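Local coordinates for exopolyphosphatase (Cytophaga hutchinsonii, PDB 3MDQ), which probably hydrolyses inorganic polyphosphate from its chain ends, releasing orthophosphate, as an exopolyphosphatase of the Ppx/GppA family, at residues A[9-20]-A[58-69]. Numbering follows the deposited sequence. Where two conformers were deposited one is given.
With SO4 (sulfate ion), chain D; SO4 (sulfate ion), chain E.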
ATOM      1  N   ILE A   9       7.827   7.801   8.309  1.00 10.29           N
ATOM      2  CA  ILE A   9       7.450   6.447   8.722  1.00  9.70           C
ATOM      3  C   ILE A   9       5.976   6.240   8.316  1.00 11.69           C
ATOM      4  O   ILE A   9       5.110   7.047   8.649  1.00 12.80           O
ATOM      5  CB  ILE A   9       7.613   6.204  10.235  1.00  9.76           C
ATOM      6  CG1 ILE A   9       9.073   6.347  10.639  1.00 11.07           C
ATOM      7  CG2 ILE A   9       7.021   4.818  10.633  1.00 12.74           C
ATOM      8  CD1 ILE A   9       9.330   6.467  12.155  1.00 13.71           C
ATOM      9  N   ASP A  10       5.729   5.150   7.604  1.00  9.88           N
ATOM     10  CA  ASP A  10       4.387   4.687   7.247  1.00 11.53           C
ATOM     11  C   ASP A  10       4.123   3.494   8.125  1.00 11.33           C
ATOM     12  O   ASP A  10       4.714   2.416   7.920  1.00 12.31           O
ATOM     13  CB  ASP A  10       4.367   4.324   5.736  1.00 10.23           C
ATOM     14  CG  ASP A  10       3.119   3.626   5.281  1.00 17.70           C
ATOM     15  OD1 ASP A  10       2.148   3.416   6.048  1.00 17.33           O
ATOM     16  OD2 ASP A  10       3.118   3.254   4.085  1.00 16.74           O
HETATM   17  N   MSE A  11       3.191   3.650   9.060  1.00 10.95           N
HETATM   18  CA  MSE A  11       2.795   2.528   9.951  1.00 12.19           C
HETATM   19  C   MSE A  11       1.656   1.757   9.328  1.00 13.93           C
HETATM   20  O   MSE A  11       0.519   1.895   9.738  1.00 17.38           O
HETATM   21  CB  MSE A  11       2.374   3.029  11.324  1.00 13.70           C
HETATM   22  CG  MSE A  11       3.502   3.647  12.064  1.00 11.22           C
HETATM   23 SE   MSE A  11       2.944   4.469  13.760  0.75 16.64          SE
HETATM   24  CE  MSE A  11       2.267   2.904  14.675  1.00 18.58           C
ATOM     25  N   GLY A  12       1.983   0.944   8.350  1.00 11.61           N
ATOM     26  CA  GLY A  12       0.975   0.165   7.625  1.00 13.22           C
ATOM     27  C   GLY A  12       0.474  -1.017   8.423  1.00 15.38           C
ATOM     28  O   GLY A  12       1.033  -1.402   9.436  1.00 15.89           O
ATOM     29  N   THR A  13      -0.622  -1.596   7.963  1.00 12.62           N
ATOM     30  CA  THR A  13      -1.263  -2.683   8.675  1.00 11.44           C
ATOM     31  C   THR A  13      -0.369  -3.932   8.731  1.00 12.51           C
ATOM     32  O   THR A  13      -0.286  -4.600   9.751  1.00 13.24           O
ATOM     33  CB  THR A  13      -2.632  -2.998   7.995  1.00 11.16           C
ATOM     34  OG1 THR A  13      -3.461  -1.836   8.078  1.00 12.85           O
ATOM     35  CG2 THR A  13      -3.322  -4.226   8.600  1.00 12.32           C
ATOM     36  N   ASN A  14       0.300  -4.275   7.636  1.00 10.50           N
ATOM     37  CA  ASN A  14       1.198  -5.399   7.608  1.00 11.63           C
ATOM     38  C   ASN A  14       2.648  -4.980   7.813  1.00 11.30           C
ATOM     39  O   ASN A  14       3.385  -5.602   8.583  1.00 13.06           O
ATOM     40  CB  ASN A  14       1.066  -6.153   6.286  1.00 12.24           C
ATOM     41  CG  ASN A  14      -0.225  -6.892   6.164  1.00 13.23           C
ATOM     42  OD1 ASN A  14      -1.044  -6.964   7.075  1.00 14.83           O
ATOM     43  ND2 ASN A  14      -0.446  -7.424   4.975  1.00 12.75           N
ATOM     44  N   THR A  15       3.069  -3.974   7.059  1.00 12.36           N
ATOM     45  CA  THR A  15       4.461  -3.607   6.944  1.00 12.80           C
ATOM     46  C   THR A  15       4.653  -2.154   7.310  1.00 12.65           C
ATOM     47  O   THR A  15       3.869  -1.282   6.912  1.00 14.30           O
ATOM     48  CB  THR A  15       4.916  -3.823   5.497  1.00 16.49           C
ATOM     49  OG1 THR A  15       4.682  -5.212   5.159  1.00 18.13           O
ATOM     50  CG2 THR A  15       6.414  -3.433   5.295  1.00 17.39           C
ATOM     51  N   PHE A  16       5.680  -1.873   8.138  1.00 10.49           N
ATOM     52  CA  PHE A  16       6.053  -0.495   8.445  1.00 10.45           C
ATOM     53  C   PHE A  16       7.201  -0.126   7.519  1.00 10.76           C
ATOM     54  O   PHE A  16       8.062  -0.947   7.273  1.00 11.46           O
ATOM     55  CB  PHE A  16       6.560  -0.325   9.902  1.00  9.58           C
ATOM     56  CG  PHE A  16       5.491  -0.284  10.968  1.00  7.80           C
ATOM     57  CD1 PHE A  16       4.214  -0.724  10.752  1.00  9.09           C
ATOM     58  CD2 PHE A  16       5.785   0.152  12.255  1.00  8.57           C
ATOM     59  CE1 PHE A  16       3.250  -0.666  11.743  1.00  9.14           C
ATOM     60  CE2 PHE A  16       4.825   0.167  13.245  1.00 10.01           C
ATOM     61  CZ  PHE A  16       3.548  -0.264  12.985  1.00 10.23           C
ATOM     62  N   HIS A  17       7.210   1.129   7.064  1.00  9.43           N
ATOM     63  CA  HIS A  17       8.258   1.630   6.162  1.00 10.85           C
ATOM     64  C   HIS A  17       8.923   2.837   6.738  1.00 11.06           C
ATOM     65  O   HIS A  17       8.262   3.694   7.361  1.00 11.81           O
ATOM     66  CB  HIS A  17       7.648   2.031   4.813  1.00 10.55           C
ATOM     67  CG  HIS A  17       7.012   0.893   4.090  1.00 12.27           C
ATOM     68  ND1 HIS A  17       7.712   0.092   3.213  1.00 16.96           N
ATOM     69  CD2 HIS A  17       5.757   0.389   4.149  1.00 18.19           C
ATOM     70  CE1 HIS A  17       6.898  -0.852   2.749  1.00 17.87           C
ATOM     71  NE2 HIS A  17       5.709  -0.691   3.296  1.00 18.49           N
ATOM     72  N   LEU A  18      10.226   2.961   6.481  1.00 10.79           N
ATOM     73  CA  LEU A  18      11.021   4.100   6.858  1.00  9.55           C
ATOM     74  C   LEU A  18      11.738   4.619   5.609  1.00 10.53           C
ATOM     75  O   LEU A  18      12.475   3.898   4.983  1.00 10.72           O
ATOM     76  CB  LEU A  18      12.084   3.747   7.908  1.00 11.16           C
ATOM     77  CG  LEU A  18      13.100   4.838   8.252  1.00 10.61           C
ATOM     78  CD1 LEU A  18      12.478   6.127   8.886  1.00 10.13           C
ATOM     79  CD2 LEU A  18      14.157   4.239   9.218  1.00 10.19           C
ATOM     80  N   LEU A  19      11.491   5.881   5.289  1.00  9.01           N
ATOM     81  CA  LEU A  19      12.162   6.570   4.202  1.00  9.61           C
ATOM     82  C   LEU A  19      12.901   7.794   4.736  1.00  8.34           C
ATOM     83  O   LEU A  19      12.290   8.657   5.368  1.00 10.86           O
ATOM     84  CB  LEU A  19      11.145   7.035   3.174  1.00  9.75           C
ATOM     85  CG  LEU A  19      11.680   7.795   1.954  1.00 11.16           C
ATOM     86  CD1 LEU A  19      12.470   6.882   1.065  1.00 13.60           C
ATOM     87  CD2 LEU A  19      10.476   8.394   1.140  1.00 12.62           C
ATOM     88  N   ILE A  20      14.205   7.887   4.485  1.00  9.39           N
ATOM     89  CA  ILE A  20      14.983   9.037   4.864  1.00  9.35           C
ATOM     90  C   ILE A  20      15.585   9.615   3.600  1.00 11.64           C
ATOM     91  O   ILE A  20      16.196   8.875   2.822  1.00 11.13           O
ATOM     92  CB  ILE A  20      16.100   8.724   5.878  1.00  8.83           C
ATOM     93  CG1 ILE A  20      15.507   8.157   7.154  1.00  9.05           C
ATOM     94  CG2 ILE A  20      16.923  10.032   6.188  1.00 11.26           C
ATOM     95  CD1 ILE A  20      16.533   7.608   8.197  1.00 12.08           C
ATOM     96  N   ALA A  58       5.092  -3.591  16.932  1.00  8.60           N
ATOM     97  CA  ALA A  58       5.141  -2.205  16.451  1.00  8.61           C
ATOM     98  C   ALA A  58       6.219  -1.379  17.191  1.00  8.82           C
ATOM     99  O   ALA A  58       7.006  -0.671  16.559  1.00  9.88           O
ATOM    100  CB  ALA A  58       3.737  -1.490  16.548  1.00  9.94           C
ATOM    101  N   LEU A  59       6.236  -1.489  18.512  1.00 10.61           N
ATOM    102  CA  LEU A  59       7.231  -0.785  19.314  1.00  9.95           C
ATOM    103  C   LEU A  59       8.643  -1.264  19.027  1.00 10.46           C
ATOM    104  O   LEU A  59       9.572  -0.464  18.945  1.00 11.71           O
ATOM    105  CB  LEU A  59       6.953  -0.859  20.820  1.00 12.07           C
ATOM    106  CG  LEU A  59       6.084   0.238  21.405  1.00 22.99           C
ATOM    107  CD1 LEU A  59       6.859   1.526  21.430  1.00 19.15           C
ATOM    108  CD2 LEU A  59       4.807   0.417  20.641  1.00 22.73           C
ATOM    109  N   ASP A  60       8.818  -2.567  18.872  0.60  9.15           N
ATOM    110  CA  ASP A  60      10.135  -3.110  18.515  0.60 10.81           C
ATOM    111  C   ASP A  60      10.623  -2.452  17.236  0.60 11.00           C
ATOM    112  O   ASP A  60      11.730  -1.936  17.152  0.60  9.65           O
ATOM    113  CB  ASP A  60      10.037  -4.618  18.312  0.60 10.87           C
ATOM    114  CG  ASP A  60      11.369  -5.246  17.920  0.60 16.31           C
ATOM    115  OD1 ASP A  60      12.355  -5.036  18.657  0.60 20.04           O
ATOM    116  OD2 ASP A  60      11.423  -5.957  16.902  0.60 26.67           O
ATOM    117  N   THR A  61       9.772  -2.431  16.229  1.00  9.96           N
ATOM    118  CA  THR A  61      10.150  -1.872  14.948  1.00  9.28           C
ATOM    119  C   THR A  61      10.420  -0.373  15.055  1.00  8.97           C
ATOM    120  O   THR A  61      11.389   0.119  14.482  1.00  9.82           O
ATOM    121  CB  THR A  61       9.062  -2.143  13.900  1.00  9.17           C
ATOM    122  OG1 THR A  61       9.079  -3.546  13.589  1.00 13.02           O
ATOM    123  CG2 THR A  61       9.293  -1.357  12.599  1.00 11.03           C
ATOM    124  N   LEU A  62       9.578   0.329  15.801  1.00  9.44           N
ATOM    125  CA  LEU A  62       9.773   1.764  15.944  1.00  8.37           C
ATOM    126  C   LEU A  62      11.058   2.128  16.719  1.00  8.68           C
ATOM    127  O   LEU A  62      11.698   3.145  16.411  1.00  9.47           O
ATOM    128  CB  LEU A  62       8.508   2.450  16.484  1.00  9.28           C
ATOM    129  CG  LEU A  62       7.347   2.421  15.454  1.00 11.70           C
ATOM    130  CD1 LEU A  62       6.063   2.832  16.106  1.00 14.74           C
ATOM    131  CD2 LEU A  62       7.619   3.260  14.221  1.00 12.05           C
ATOM    132  N   LYS A  63      11.465   1.285  17.683  1.00  8.99           N
ATOM    133  CA  LYS A  63      12.722   1.486  18.379  1.00  7.44           C
ATOM    134  C   LYS A  63      13.871   1.350  17.388  1.00 10.28           C
ATOM    135  O   LYS A  63      14.805   2.149  17.391  1.00  7.78           O
ATOM    136  CB  LYS A  63      12.868   0.517  19.546  1.00  8.96           C
ATOM    137  CG  LYS A  63      11.952   0.832  20.741  1.00 10.80           C
ATOM    138  CD  LYS A  63      12.102  -0.135  21.903  1.00 12.32           C
ATOM    139  CE  LYS A  63      13.406   0.083  22.700  1.00 11.43           C
ATOM    140  NZ  LYS A  63      13.444   1.430  23.396  1.00 11.27           N
ATOM    141  N   LYS A  64      13.800   0.352  16.508  1.00  7.67           N
ATOM    142  CA  LYS A  64      14.798   0.215  15.466  1.00  7.73           C
ATOM    143  C   LYS A  64      14.814   1.369  14.466  1.00  8.36           C
ATOM    144  O   LYS A  64      15.878   1.858  14.084  1.00  8.40           O
ATOM    145  CB  LYS A  64      14.637  -1.125  14.765  1.00  9.51           C
ATOM    146  CG  LYS A  64      14.988  -2.295  15.687  1.00 14.02           C
ATOM    147  CD  LYS A  64      14.651  -3.645  15.052  1.00 21.39           C
ATOM    148  CE  LYS A  64      14.928  -4.778  16.040  1.00 30.14           C
ATOM    149  NZ  LYS A  64      14.386  -6.072  15.577  1.00 36.58           N
ATOM    150  N   PHE A  65      13.639   1.823  14.048  1.00  8.13           N
ATOM    151  CA  PHE A  65      13.561   2.961  13.148  1.00  8.39           C
ATOM    152  C   PHE A  65      14.101   4.233  13.809  1.00  9.27           C
ATOM    153  O   PHE A  65      14.766   5.033  13.163  1.00  8.91           O
ATOM    154  CB  PHE A  65      12.105   3.204  12.709  1.00 10.84           C
ATOM    155  CG  PHE A  65      11.593   2.254  11.614  1.00 11.36           C
ATOM    156  CD1 PHE A  65      12.317   1.136  11.158  1.00 10.44           C
ATOM    157  CD2 PHE A  65      10.322   2.450  11.094  1.00 10.08           C
ATOM    158  CE1 PHE A  65      11.797   0.306  10.136  1.00 12.14           C
ATOM    159  CE2 PHE A  65       9.820   1.609  10.065  1.00  9.71           C
ATOM    160  CZ  PHE A  65      10.549   0.573   9.608  1.00 12.54           C
ATOM    161  N   ARG A  66      13.829   4.417  15.100  1.00  9.95           N
ATOM    162  CA  ARG A  66      14.336   5.581  15.822  1.00  8.84           C
ATOM    163  C   ARG A  66      15.873   5.581  15.810  1.00  7.52           C
ATOM    164  O   ARG A  66      16.496   6.635  15.552  1.00  7.29           O
ATOM    165  CB  ARG A  66      13.784   5.598  17.240  1.00  9.00           C
ATOM    166  CG  ARG A  66      14.391   6.668  18.149  1.00  9.16           C
ATOM    167  CD  ARG A  66      13.913   8.075  17.872  1.00 12.16           C
ATOM    168  NE  ARG A  66      14.903   9.080  18.266  1.00 11.35           N
ATOM    169  CZ  ARG A  66      14.676  10.253  18.860  1.00 12.90           C
ATOM    170  NH1 ARG A  66      13.499  10.585  19.367  1.00 12.60           N
ATOM    171  NH2 ARG A  66      15.698  11.074  19.031  1.00  9.94           N
ATOM    172  N   VAL A  67      16.493   4.413  16.016  1.00  7.10           N
ATOM    173  CA  VAL A  67      17.947   4.352  15.922  1.00  7.10           C
ATOM    174  C   VAL A  67      18.421   4.812  14.548  1.00  7.25           C
ATOM    175  O   VAL A  67      19.364   5.558  14.434  1.00  8.20           O
ATOM    176  CB  VAL A  67      18.508   2.940  16.200  1.00  6.95           C
ATOM    177  CG1 VAL A  67      20.007   2.890  15.855  1.00  9.12           C
ATOM    178  CG2 VAL A  67      18.275   2.546  17.666  1.00  9.65           C
ATOM    179  N   ILE A  68      17.786   4.305  13.494  1.00  7.43           N
ATOM    180  CA  ILE A  68      18.221   4.646  12.129  1.00  8.48           C
ATOM    181  C   ILE A  68      18.041   6.152  11.861  1.00  8.74           C
ATOM    182  O   ILE A  68      18.899   6.803  11.280  1.00 10.18           O
ATOM    183  CB  ILE A  68      17.470   3.810  11.069  1.00  9.03           C
ATOM    184  CG1 ILE A  68      17.776   2.322  11.218  1.00 12.45           C
ATOM    185  CG2 ILE A  68      17.844   4.315   9.670  1.00  9.46           C
ATOM    186  CD1 ILE A  68      16.834   1.394  10.519  1.00 11.56           C
ATOM    187  N   LEU A  69      16.937   6.715  12.323  1.00  8.99           N
ATOM    188  CA  LEU A  69      16.717   8.166  12.201  1.00  8.45           C
ATOM    189  C   LEU A  69      17.851   8.951  12.869  1.00  8.82           C
ATOM    190  O   LEU A  69      18.392   9.921  12.326  1.00  9.78           O
ATOM    191  CB  LEU A  69      15.365   8.538  12.829  1.00  9.43           C
ATOM    192  CG  LEU A  69      14.161   8.156  12.018  1.00 10.04           C
ATOM    193  CD1 LEU A  69      12.871   8.283  12.907  1.00 12.33           C
ATOM    194  CD2 LEU A  69      14.004   9.052  10.766  1.00  9.92           C
TER
HETATM  195  S   SO4 D 317      -2.307  -0.597   4.856  1.00 16.48           S
HETATM  196  O1  SO4 D 317      -3.710  -0.982   4.579  1.00 17.90           O
HETATM  197  O2  SO4 D 317      -1.424  -1.803   4.940  1.00 17.78           O
HETATM  198  O3  SO4 D 317      -1.847   0.282   3.768  1.00 19.60           O
HETATM  199  O4  SO4 D 317      -2.483   0.198   6.062  1.00 23.00           O
HETATM  200  S   SO4 E 318       2.044  -5.761   2.533  0.70 15.71           S
HETATM  201  O1  SO4 E 318       1.793  -7.097   3.164  0.70 15.77           O
HETATM  202  O2  SO4 E 318       1.105  -4.721   2.864  0.70 14.48           O
HETATM  203  O3  SO4 E 318       1.899  -5.941   1.053  0.70 12.34           O
HETATM  204  O4  SO4 E 318       3.397  -5.254   2.818  0.70 15.71           O
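Phe65 pushes its ring edge-first toward the backbone of strand 15-20, with Leu18 CB over one face and Thr61 CG2 of its own helix over the other. The Leu18 CB contact is a CH-pi interaction, 3.7 Å from the ring centroid and 8° off its normal. At the rim, Phe65 CZ meets Phe16 O, in the ring plane, at 3.7 Å, while Ile9 CG2 approaches the edge beside CD2. Phe16 tilts its ring up from the sheet and back toward the start of its strand, to the first turn of segment 58-69. There Phe16 CZ touches Ala58 CB at 3.8 Å, CD2 meets Thr61 CG2, and Leu62 CG sits at the ring edge, 4.0 Å from CE2. Within the hairpin, Met11 CA lies over one face of the Phe16 ring, offset toward the rim. Strands 5-11 and 15-24 form the first hairpin of the actin-like ATPase fold, and helix 52-71 packs on their sheet, running almost parallel to strand 15-20 (7°). Thr13 and Asn14 in the turn, with Thr15 at the start of the next strand, hydrogen-bond two sulfates, probably from the crystallisation liquor, an arrangement consistent with a phosphate-binding loop. Leu18 turns CG away from its backbone N (chi1 173°) and spreads its methyls over the next helical turn: CD2 lies 3.7 Å from Ile68 CG2, and CD1 lies 3.8 Å from Leu69 CD2. Replacing Phe65 with an alanine would probably open a gap between Leu18 CB and Thr61 CG2 and leave Ile9 CG2 without its aromatic neighbour. Farther along, Ile20 CD1 reaches both Ile68 and Leu69; from the adjacent strand Ile9, level with Leu18, reaches Leu69 CD1 with its CD1. Thr61, whose methyl serves this apolar layer, directs OG1 to a hydrogen bond with Ser36 OG.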